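Local coordinates for protein uronate isomerase (Caulobacter crescentus, PDB 2Q01) that catalyses the isomerisation of D-glucuronate to D-fructuronate and of D-galacturonate to D-tagaturonate, a step of pentose and glucuronate interconversion, at residues 200-205 against 211-216; 204-209 against 277-282; 229-234 against 289-294. One frame throughout, in Å; residues are numbered along the deposited sequence.

Interaction 1: residues 200-205 against 211-216; sequences DAVIDF and PRAFER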
loop_
_atom_site.group_PDB
_atom_site.type_symbol
_atom_site.label_atom_id
_atom_site.label_comp_id
_atom_site.label_asym_id
_atom_site.label_seq_id
_atom_site.Cartn_x
_atom_site.Cartn_y
_atom_site.Cartn_z
ATOM N N ASP B 200 -7.393 25.376 14.711
ATOM C CA ASP B 200 -7.337 24.120 15.478
ATOM C C ASP B 200 -7.482 24.226 16.995
ATOM O O ASP B 200 -8.147 23.392 17.609
ATOM C CB ASP B 200 -6.036 23.370 15.166
ATOM C CG ASP B 200 -5.995 22.820 13.751
ATOM O OD1 ASP B 200 -6.962 23.021 12.978
ATOM O OD2 ASP B 200 -4.978 22.179 13.417
ATOM N N ALA B 201 -6.857 25.240 17.589
ATOM C CA ALA B 201 -6.854 25.397 19.043
ATOM C C ALA B 201 -8.195 25.868 19.630
ATOM O O ALA B 201 -8.476 25.613 20.803
ATOM C CB ALA B 201 -5.718 26.310 19.476
ATOM N N VAL B 202 -9.015 26.541 18.821
ATOM C CA VAL B 202 -10.334 27.006 19.276
ATOM C C VAL B 202 -11.461 26.133 18.721
ATOM O O VAL B 202 -12.641 26.478 18.813
ATOM C CB VAL B 202 -10.589 28.518 18.967
ATOM C CG1 VAL B 202 -9.582 29.391 19.689
ATOM C CG2 VAL B 202 -10.553 28.803 17.478
ATOM N N ILE B 203 -11.080 24.995 18.150
ATOM C CA ILE B 203 -12.033 24.042 17.578
ATOM C C ILE B 203 -11.942 22.693 18.298
ATOM O O ILE B 203 -12.966 22.067 18.580
ATOM C CB ILE B 203 -11.847 23.892 16.040
ATOM C CG1 ILE B 203 -12.210 25.214 15.346
ATOM C CG2 ILE B 203 -12.668 22.709 15.492
ATOM C CD1 ILE B 203 -12.357 25.149 13.837
ATOM N N ASP B 204 -10.720 22.263 18.613
ATOM C CA ASP B 204 -10.516 21.024 19.357
ATOM C C ASP B 204 -10.637 21.281 20.852
ATOM O O ASP B 204 -9.770 21.921 21.449
ATOM C CB ASP B 204 -9.154 20.405 19.029
ATOM C CG ASP B 204 -9.047 18.942 19.451
ATOM O OD1 ASP B 204 -7.992 18.323 19.184
ATOM O OD2 ASP B 204 -10.005 18.402 20.044
ATOM N N PHE B 205 -11.720 20.780 21.447
ATOM C CA PHE B 205 -11.928 20.862 22.896
ATOM C C PHE B 205 -11.071 19.851 23.684
ATOM O O PHE B 205 -10.904 19.988 24.898
ATOM C CB PHE B 205 -13.412 20.695 23.243
ATOM C CG PHE B 205 -14.228 21.955 23.088
ATOM C CD1 PHE B 205 -14.911 22.217 21.908
ATOM C CD2 PHE B 205 -14.331 22.866 24.133
ATOM C CE1 PHE B 205 -15.680 23.374 21.761
ATOM C CE2 PHE B 205 -15.093 24.029 23.994
ATOM C CZ PHE B 205 -15.775 24.278 22.803
ATOM N N PRO B 211 -8.553 26.175 26.506
ATOM C CA PRO B 211 -9.106 27.260 27.341
ATOM C C PRO B 211 -8.367 28.607 27.292
ATOM O O PRO B 211 -9.014 29.657 27.306
ATOM C CB PRO B 211 -9.064 26.677 28.763
ATOM C CG PRO B 211 -8.105 25.564 28.697
ATOM C CD PRO B 211 -8.256 24.989 27.333
ATOM N N ARG B 212 -7.038 28.579 27.226
ATOM C CA ARG B 212 -6.263 29.801 27.034
ATOM C C ARG B 212 -6.418 30.334 25.610
ATOM O O ARG B 212 -6.448 31.545 25.406
ATOM C CB ARG B 212 -4.788 29.587 27.373
ATOM C CG ARG B 212 -4.028 30.878 27.668
ATOM C CD ARG B 212 -2.816 30.640 28.565
ATOM N NE ARG B 212 -3.188 30.151 29.896
ATOM C CZ ARG B 212 -2.375 30.125 30.951
ATOM N NH1 ARG B 212 -2.815 29.655 32.110
ATOM N NH2 ARG B 212 -1.128 30.570 30.857
ATOM N N ALA B 213 -6.532 29.425 24.642
ATOM C CA ALA B 213 -6.749 29.789 23.245
ATOM C C ALA B 213 -8.079 30.511 23.041
ATOM O O ALA B 213 -8.128 31.515 22.341
ATOM C CB ALA B 213 -6.673 28.566 22.352
ATOM N N PHE B 214 -9.140 29.997 23.665
ATOM C CA PHE B 214 -10.469 30.617 23.633
ATOM C C PHE B 214 -10.480 31.993 24.283
ATOM O O PHE B 214 -11.223 32.883 23.860
ATOM C CB PHE B 214 -11.485 29.733 24.360
ATOM C CG PHE B 214 -12.276 28.840 23.460
ATOM C CD1 PHE B 214 -11.823 27.564 23.145
ATOM C CD2 PHE B 214 -13.491 29.260 22.947
ATOM C CE1 PHE B 214 -12.569 26.733 22.318
ATOM C CE2 PHE B 214 -14.240 28.449 22.120
ATOM C CZ PHE B 214 -13.782 27.179 21.805
ATOM N N GLU B 215 -9.659 32.148 25.317
ATOM C CA GLU B 215 -9.581 33.376 26.094
ATOM C C GLU B 215 -9.002 34.509 25.256
ATOM O O GLU B 215 -9.602 35.584 25.172
ATOM C CB GLU B 215 -8.742 33.147 27.355
ATOM C CG GLU B 215 -9.160 33.988 28.554
ATOM C CD GLU B 215 -8.451 33.583 29.844
ATOM O OE1 GLU B 215 -9.067 33.718 30.923
ATOM O OE2 GLU B 215 -7.286 33.132 29.786
ATOM N N ARG B 216 -7.859 34.260 24.617
ATOM C CA ARG B 216 -7.234 35.271 23.760
ATOM C C ARG B 216 -7.867 35.387 22.368
ATOM O O ARG B 216 -7.657 36.384 21.682
ATOM C CB ARG B 216 -5.701 35.137 23.709
ATOM C CG ARG B 216 -5.158 33.761 23.415
ATOM C CD ARG B 216 -3.710 33.640 23.880
ATOM N NE ARG B 216 -2.778 34.363 23.012
ATOM C CZ ARG B 216 -1.824 33.792 22.277
ATOM N NH1 ARG B 216 -1.649 32.475 22.299
ATOM N NH2 ARG B 216 -1.032 34.543 21.521
#
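Phe-214 reaches out from its helix to lie beside Phe-205, with Val-202 over one face of its ring, and its atoms can be followed outward one by one. CB and CG serve as the stem. Its first torsion, chi1 -97°, is well away from a staggered value and swings the ring toward the 200-205 segment. CD1 comes beside the Val-202 backbone, 4.2 Å from Val-202 CA, and CE1 goes further in, 3.5 Å from Val-202 O. At the tip, CZ touches two things: it lies 3.3 Å from the same carbonyl oxygen, Val-202 O, and 3.7 Å from Phe-205 CZ. That oxygen and Val-202 CB are on the same side of the Phe-214 ring plane, CB standing 4.3 Å above it and offset toward the rim.

Residues 200-205 belong to the loop between strand 192-194 and helix 210-221, the helix that carries Phe-214; this is a strand-to-helix connection in the TIM-barrel clan to which the enzyme is assigned. The turn is closed by the backbone bond from Asp-204 N to Asp-200 O, and its carbonyls find outside partners: Ala-201 O meets Ser-210 OG, and Val-202 O meets Tyr-231 OH of helix 228-244.

The two phenyl rings meet neither as a stack nor edge to face: their planes are at 33°, with centroids 5.3 Å apart, and Phe-214 CE1 lies over one face of Phe-205. Phe-205 has a further aromatic partner in Phe-287, met edge-to-face. One residue back along the helix, Ala-213 points its methyl at the turn, and its CB packs 3.8 Å from Ala-201 CB. Val-202 CG1, anti to its own carbonyl carbon (chi1 -62°), lies over the helix backbone, 3.7 Å from Ala-213 O.

Interaction 2: residues 204-209 against 277-282; sequences DFEDER and GDVTPE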
loop_
_atom_site.group_PDB
_atom_site.type_symbol
_atom_site.label_atom_id
_atom_site.label_comp_id
_atom_site.label_asym_id
_atom_site.label_seq_id
_atom_site.Cartn_x
_atom_site.Cartn_y
_atom_site.Cartn_z
ATOM N N ASP B 204 -10.720 22.263 18.613
ATOM C CA ASP B 204 -10.516 21.024 19.357
ATOM C C ASP B 204 -10.637 21.281 20.852
ATOM O O ASP B 204 -9.770 21.921 21.449
ATOM C CB ASP B 204 -9.154 20.405 19.029
ATOM C CG ASP B 204 -9.047 18.942 19.451
ATOM O OD1 ASP B 204 -7.992 18.323 19.184
ATOM O OD2 ASP B 204 -10.005 18.402 20.044
ATOM N N PHE B 205 -11.720 20.780 21.447
ATOM C CA PHE B 205 -11.928 20.862 22.896
ATOM C C PHE B 205 -11.071 19.851 23.684
ATOM O O PHE B 205 -10.904 19.988 24.898
ATOM C CB PHE B 205 -13.412 20.695 23.243
ATOM C CG PHE B 205 -14.228 21.955 23.088
ATOM C CD1 PHE B 205 -14.911 22.217 21.908
ATOM C CD2 PHE B 205 -14.331 22.866 24.133
ATOM C CE1 PHE B 205 -15.680 23.374 21.761
ATOM C CE2 PHE B 205 -15.093 24.029 23.994
ATOM C CZ PHE B 205 -15.775 24.278 22.803
ATOM N N GLU B 206 -10.531 18.847 22.994
ATOM C CA GLU B 206 -9.610 17.882 23.603
ATOM C C GLU B 206 -8.161 18.380 23.615
ATOM O O GLU B 206 -7.281 17.727 24.184
ATOM C CB GLU B 206 -9.691 16.523 22.899
ATOM C CG GLU B 206 -10.912 15.693 23.275
ATOM C CD GLU B 206 -11.021 14.414 22.464
ATOM O OE1 GLU B 206 -11.167 14.498 21.220
ATOM O OE2 GLU B 206 -10.968 13.324 23.076
ATOM N N ASP B 207 -7.919 19.521 22.969
ATOM C CA ASP B 207 -6.619 20.181 22.997
ATOM C C ASP B 207 -6.448 20.772 24.388
ATOM O O ASP B 207 -7.361 21.420 24.899
ATOM C CB ASP B 207 -6.572 21.285 21.936
ATOM C CG ASP B 207 -5.166 21.567 21.431
ATOM O OD1 ASP B 207 -4.223 21.616 22.248
ATOM O OD2 ASP B 207 -5.012 21.758 20.203
ATOM N N GLU B 208 -5.292 20.535 25.004
ATOM C CA GLU B 208 -5.058 20.972 26.385
ATOM C C GLU B 208 -4.909 22.486 26.523
ATOM O O GLU B 208 -5.227 23.054 27.568
ATOM C CB GLU B 208 -3.868 20.229 27.026
ATOM C CG GLU B 208 -2.464 20.649 26.559
ATOM C CD GLU B 208 -2.053 20.046 25.220
ATOM O OE1 GLU B 208 -2.696 19.078 24.757
ATOM O OE2 GLU B 208 -1.073 20.545 24.623
ATOM N N ARG B 209 -4.455 23.130 25.449
ATOM C CA ARG B 209 -4.221 24.569 25.441
ATOM C C ARG B 209 -5.403 25.354 24.853
ATOM O O ARG B 209 -5.269 26.528 24.508
ATOM C CB ARG B 209 -2.908 24.887 24.711
ATOM C CG ARG B 209 -2.851 24.372 23.290
ATOM C CD ARG B 209 -1.429 24.074 22.850
ATOM N NE ARG B 209 -1.414 23.274 21.625
ATOM C CZ ARG B 209 -1.437 23.771 20.389
ATOM N NH1 ARG B 209 -1.472 25.082 20.178
ATOM N NH2 ARG B 209 -1.425 22.947 19.353
ATOM N N GLY B 277 -18.435 22.043 29.614
ATOM C CA GLY B 277 -17.351 21.193 30.095
ATOM C C GLY B 277 -17.624 19.706 29.958
ATOM O O GLY B 277 -16.878 18.889 30.510
ATOM N N ASP B 278 -18.687 19.353 29.229
ATOM C CA ASP B 278 -19.039 17.960 28.986
ATOM C C ASP B 278 -18.346 17.443 27.717
ATOM O O ASP B 278 -18.999 16.993 26.763
ATOM C CB ASP B 278 -20.565 17.805 28.918
ATOM C CG ASP B 278 -21.269 18.343 30.168
ATOM O OD1 ASP B 278 -20.724 18.193 31.286
ATOM O OD2 ASP B 278 -22.373 18.915 30.029
ATOM N N VAL B 279 -17.016 17.528 27.724
ATOM C CA VAL B 279 -16.170 17.116 26.616
ATOM C C VAL B 279 -16.007 15.597 26.628
ATOM O O VAL B 279 -15.206 15.055 27.397
ATOM C CB VAL B 279 -14.771 17.812 26.677
ATOM C CG1 VAL B 279 -13.974 17.552 25.401
ATOM C CG2 VAL B 279 -14.904 19.323 26.923
ATOM N N THR B 280 -16.797 14.920 25.798
ATOM C CA THR B 280 -16.643 13.486 25.560
ATOM C C THR B 280 -15.969 13.330 24.196
ATOM O O THR B 280 -16.186 14.172 23.319
ATOM C CB THR B 280 -18.005 12.727 25.581
ATOM O OG1 THR B 280 -18.794 13.094 24.444
ATOM C CG2 THR B 280 -18.785 13.020 26.862
ATOM N N PRO B 281 -15.149 12.270 24.008
ATOM C CA PRO B 281 -14.458 12.063 22.725
ATOM C C PRO B 281 -15.380 12.074 21.494
ATOM O O PRO B 281 -14.967 12.525 20.424
ATOM C CB PRO B 281 -13.817 10.685 22.896
ATOM C CG PRO B 281 -13.632 10.538 24.362
ATOM C CD PRO B 281 -14.809 11.213 24.981
ATOM N N GLU B 282 -16.615 11.599 21.669
ATOM C CA GLU B 282 -17.635 11.572 20.614
ATOM C C GLU B 282 -18.142 12.970 20.254
ATOM O O GLU B 282 -18.341 13.276 19.073
ATOM C CB GLU B 282 -18.826 10.689 21.020
ATOM C CG GLU B 282 -18.497 9.205 21.280
ATOM C CD GLU B 282 -17.950 8.932 22.685
ATOM O OE1 GLU B 282 -17.072 8.053 22.817
ATOM O OE2 GLU B 282 -18.387 9.596 23.653
#
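Val-279 makes the apolar centre of this contact, pushing its CG1 methyl toward residues Phe-205 and Glu-206. CG1 is 3.9 Å from Phe-205 CB, so it meets the root of that side chain while the ring leads elsewhere; the Phe-205 carbonyl oxygen is at a similar range. With chi1 -171°, Val-279 CG1 stands anti to its backbone N, which aims it across the gap. The same methyl lies 4.2 Å from Glu-206 CG. Beyond CG the glutamate runs extended and crosses Pro-281 at about a right angle, bringing Glu-206 OE2 to 3.7 Å from Pro-281 CA.

A second shell helps to position Glu-206 and the start of the helix. Glu-206 OE1 forms a salt bridge with Arg-288, which also pairs with Asp-204 OD2. That carboxylate oxygen accepts from Glu-206 N at 3.0 Å (N-H...O 146°), an Asx turn in which the donor comes from above the carboxylate plane. On the other segment, Thr-280 is the N-cap, its OG1 bonded to Lys-283 N. A carboxylate placed beside Pro-281, at the start of a helix, would probably be stabilised by the helix end.

Farther out, Gly-277 with its positive phi is the C-prime residue of a Schellman motif ending helix 264-276. Val-279 therefore sits on the short connection from that helix to helix 281-302, at the surface, facing the loop that links strand 192-194 to helix 210-221.

Interaction 3: residues 229-234 against 289-294; sequences KSYLEA and AQMLTE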
loop_
_atom_site.group_PDB
_atom_site.type_symbol
_atom_site.label_atom_id
_atom_site.label_comp_id
_atom_site.label_asym_id
_atom_site.label_seq_id
_atom_site.Cartn_x
_atom_site.Cartn_y
_atom_site.Cartn_z
ATOM N N LYS B 229 -23.410 31.948 17.921
ATOM C CA LYS B 229 -23.480 32.842 16.770
ATOM C C LYS B 229 -22.367 33.886 16.754
ATOM O O LYS B 229 -21.938 34.325 15.681
ATOM C CB LYS B 229 -24.863 33.497 16.667
ATOM C CG LYS B 229 -25.852 32.689 15.816
ATOM C CD LYS B 229 -27.306 33.068 16.091
ATOM C CE LYS B 229 -27.871 32.316 17.298
ATOM N NZ LYS B 229 -29.248 32.758 17.644
ATOM N N SER B 230 -21.890 34.262 17.939
ATOM C CA SER B 230 -20.788 35.217 18.039
ATOM C C SER B 230 -19.408 34.550 18.104
ATOM O O SER B 230 -18.384 35.229 18.016
ATOM C CB SER B 230 -21.002 36.186 19.206
ATOM O OG SER B 230 -21.155 35.501 20.430
ATOM N N TYR B 231 -19.388 33.229 18.269
ATOM C CA TYR B 231 -18.171 32.434 18.101
ATOM C C TYR B 231 -17.899 32.334 16.604
ATOM O O TYR B 231 -16.753 32.426 16.151
ATOM C CB TYR B 231 -18.354 31.047 18.727
ATOM C CG TYR B 231 -17.323 30.004 18.337
ATOM C CD1 TYR B 231 -16.097 29.919 19.005
ATOM C CD2 TYR B 231 -17.590 29.078 17.325
ATOM C CE1 TYR B 231 -15.161 28.956 18.659
ATOM C CE2 TYR B 231 -16.655 28.117 16.967
ATOM C CZ TYR B 231 -15.447 28.058 17.640
ATOM O OH TYR B 231 -14.525 27.105 17.288
ATOM N N LEU B 232 -18.976 32.154 15.845
ATOM C CA LEU B 232 -18.920 32.139 14.394
ATOM C C LEU B 232 -18.574 33.508 13.814
ATOM O O LEU B 232 -17.818 33.589 12.842
ATOM C CB LEU B 232 -20.236 31.624 13.811
ATOM C CG LEU B 232 -20.552 30.141 14.007
ATOM C CD1 LEU B 232 -21.784 29.774 13.208
ATOM C CD2 LEU B 232 -19.367 29.272 13.607
ATOM N N GLU B 233 -19.114 34.572 14.412
ATOM C CA GLU B 233 -18.734 35.942 14.044
ATOM C C GLU B 233 -17.272 36.244 14.329
ATOM O O GLU B 233 -16.631 36.965 13.572
ATOM C CB GLU B 233 -19.611 36.986 14.737
ATOM C CG GLU B 233 -20.648 37.623 13.819
ATOM C CD GLU B 233 -20.030 38.309 12.607
ATOM O OE1 GLU B 233 -19.113 39.139 12.792
ATOM O OE2 GLU B 233 -20.465 38.017 11.470
ATOM N N ALA B 234 -16.758 35.682 15.419
ATOM C CA ALA B 234 -15.356 35.828 15.787
ATOM C C ALA B 234 -14.427 35.144 14.788
ATOM O O ALA B 234 -13.318 35.613 14.561
ATOM C CB ALA B 234 -15.124 35.292 17.180
ATOM N N ALA B 289 -15.750 17.901 13.263
ATOM C CA ALA B 289 -16.454 17.572 12.028
ATOM C C ALA B 289 -17.405 18.679 11.557
ATOM O O ALA B 289 -17.398 19.043 10.385
ATOM C CB ALA B 289 -17.212 16.252 12.190
ATOM N N GLN B 290 -18.225 19.203 12.467
ATOM C CA GLN B 290 -19.178 20.262 12.121
ATOM C C GLN B 290 -18.470 21.547 11.721
ATOM O O GLN B 290 -18.899 22.234 10.798
ATOM C CB GLN B 290 -20.162 20.526 13.270
ATOM C CG GLN B 290 -21.144 21.685 13.018
ATOM C CD GLN B 290 -21.954 21.509 11.743
ATOM O OE1 GLN B 290 -22.379 20.401 11.408
ATOM N NE2 GLN B 290 -22.177 22.605 11.028
ATOM N N MET B 291 -17.369 21.847 12.404
ATOM C CA MET B 291 -16.568 23.030 12.101
ATOM C C MET B 291 -15.845 22.979 10.758
ATOM O O MET B 291 -15.585 24.022 10.171
ATOM C CB MET B 291 -15.580 23.328 13.229
ATOM C CG MET B 291 -16.229 23.893 14.494
ATOM S SD MET B 291 -17.382 25.265 14.222
ATOM C CE MET B 291 -16.250 26.522 13.671
ATOM N N LEU B 292 -15.525 21.779 10.270
ATOM C CA LEU B 292 -14.972 21.629 8.922
ATOM C C LEU B 292 -15.959 22.142 7.887
ATOM O O LEU B 292 -15.582 22.882 6.981
ATOM C CB LEU B 292 -14.584 20.176 8.620
ATOM C CG LEU B 292 -13.162 19.733 8.990
ATOM C CD1 LEU B 292 -12.824 18.394 8.342
ATOM C CD2 LEU B 292 -12.114 20.784 8.606
ATOM N N THR B 293 -17.226 21.766 8.050
ATOM C CA THR B 293 -18.320 22.245 7.199
ATOM C C THR B 293 -18.574 23.743 7.389
ATOM O O THR B 293 -18.873 24.456 6.436
ATOM C CB THR B 293 -19.607 21.452 7.482
ATOM O OG1 THR B 293 -19.373 20.075 7.185
ATOM C CG2 THR B 293 -20.788 21.940 6.636
ATOM N N GLU B 294 -18.425 24.211 8.622
ATOM C CA GLU B 294 -18.694 25.599 8.945
ATOM C C GLU B 294 -17.655 26.519 8.317
ATOM O O GLU B 294 -18.004 27.592 7.825
ATOM C CB GLU B 294 -18.779 25.785 10.461
ATOM C CG GLU B 294 -19.830 26.800 10.899
ATOM C CD GLU B 294 -21.267 26.377 10.599
ATOM O OE1 GLU B 294 -22.057 27.235 10.147
ATOM O OE2 GLU B 294 -21.614 25.199 10.819
#
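The Tyr-231 ring receives Met-291 at its edge, close to its plane, while His-235 meets it edge-to-face and Phe-271 also packs against it. Met-291 CE is 3.7 Å from Tyr-231 CE2. The sulfur SD lies 5.4 Å from the ring centroid, 87° off the normal, a Met-aromatic contact of the edge-on kind. Met-291 is bent at chi2 and chi3, which turns its end toward the ring; Tyr-231, with CG anti to the backbone N (chi1 165°), comes from the opposite direction.

Beside this pair, Leu-232 CD2 packs 3.7 Å from Glu-294 CG and 4.2 Å from Met-291 CE. Glu-294 bends at chi2, and its OE2 takes Gln-290 NE2 at 2.7 Å, lying in the amide plane of Gln-290. With Glu-294 cut back to an alanine, Gln-290 NE2 would probably lose this acceptor and a gap is likely to open beside Leu-232 CD2.

Segments 229-234 of helix 228-244 and 289-294 of helix 281-302 cross at -55° with their axes 12.8 Å apart, a span bridged by long side chains. Dispersion and the sulfur-aromatic edge contact therefore hold the two helices together here, whereas the bond of Glu-294 to Gln-290 stays within its own helix.

Interactions 1 and 2 share Asp-204 and Phe-205, and their centres are 10 Å apart; one loop thus meets helix 210-221 and the start of helix 281-302. Interaction 3, centred about 13 Å from interaction 1, joins it through Tyr-231: Val-202 O and Tyr-231 OH are 2.5 Å apart, probably a hydrogen bond, and Phe-214 CE2 touches Tyr-231 CE1 at 3.6 Å. Ile-203 CG2 also reaches Met-291 CB at 3.7 Å. Interactions 2 and 3 do not touch, their nearest atoms being about 6 Å apart, although both use helix 281-302. The potassium site formed by Ala-375, Tyr-378, Leu-381 and Asn-411 draws on none of these segments.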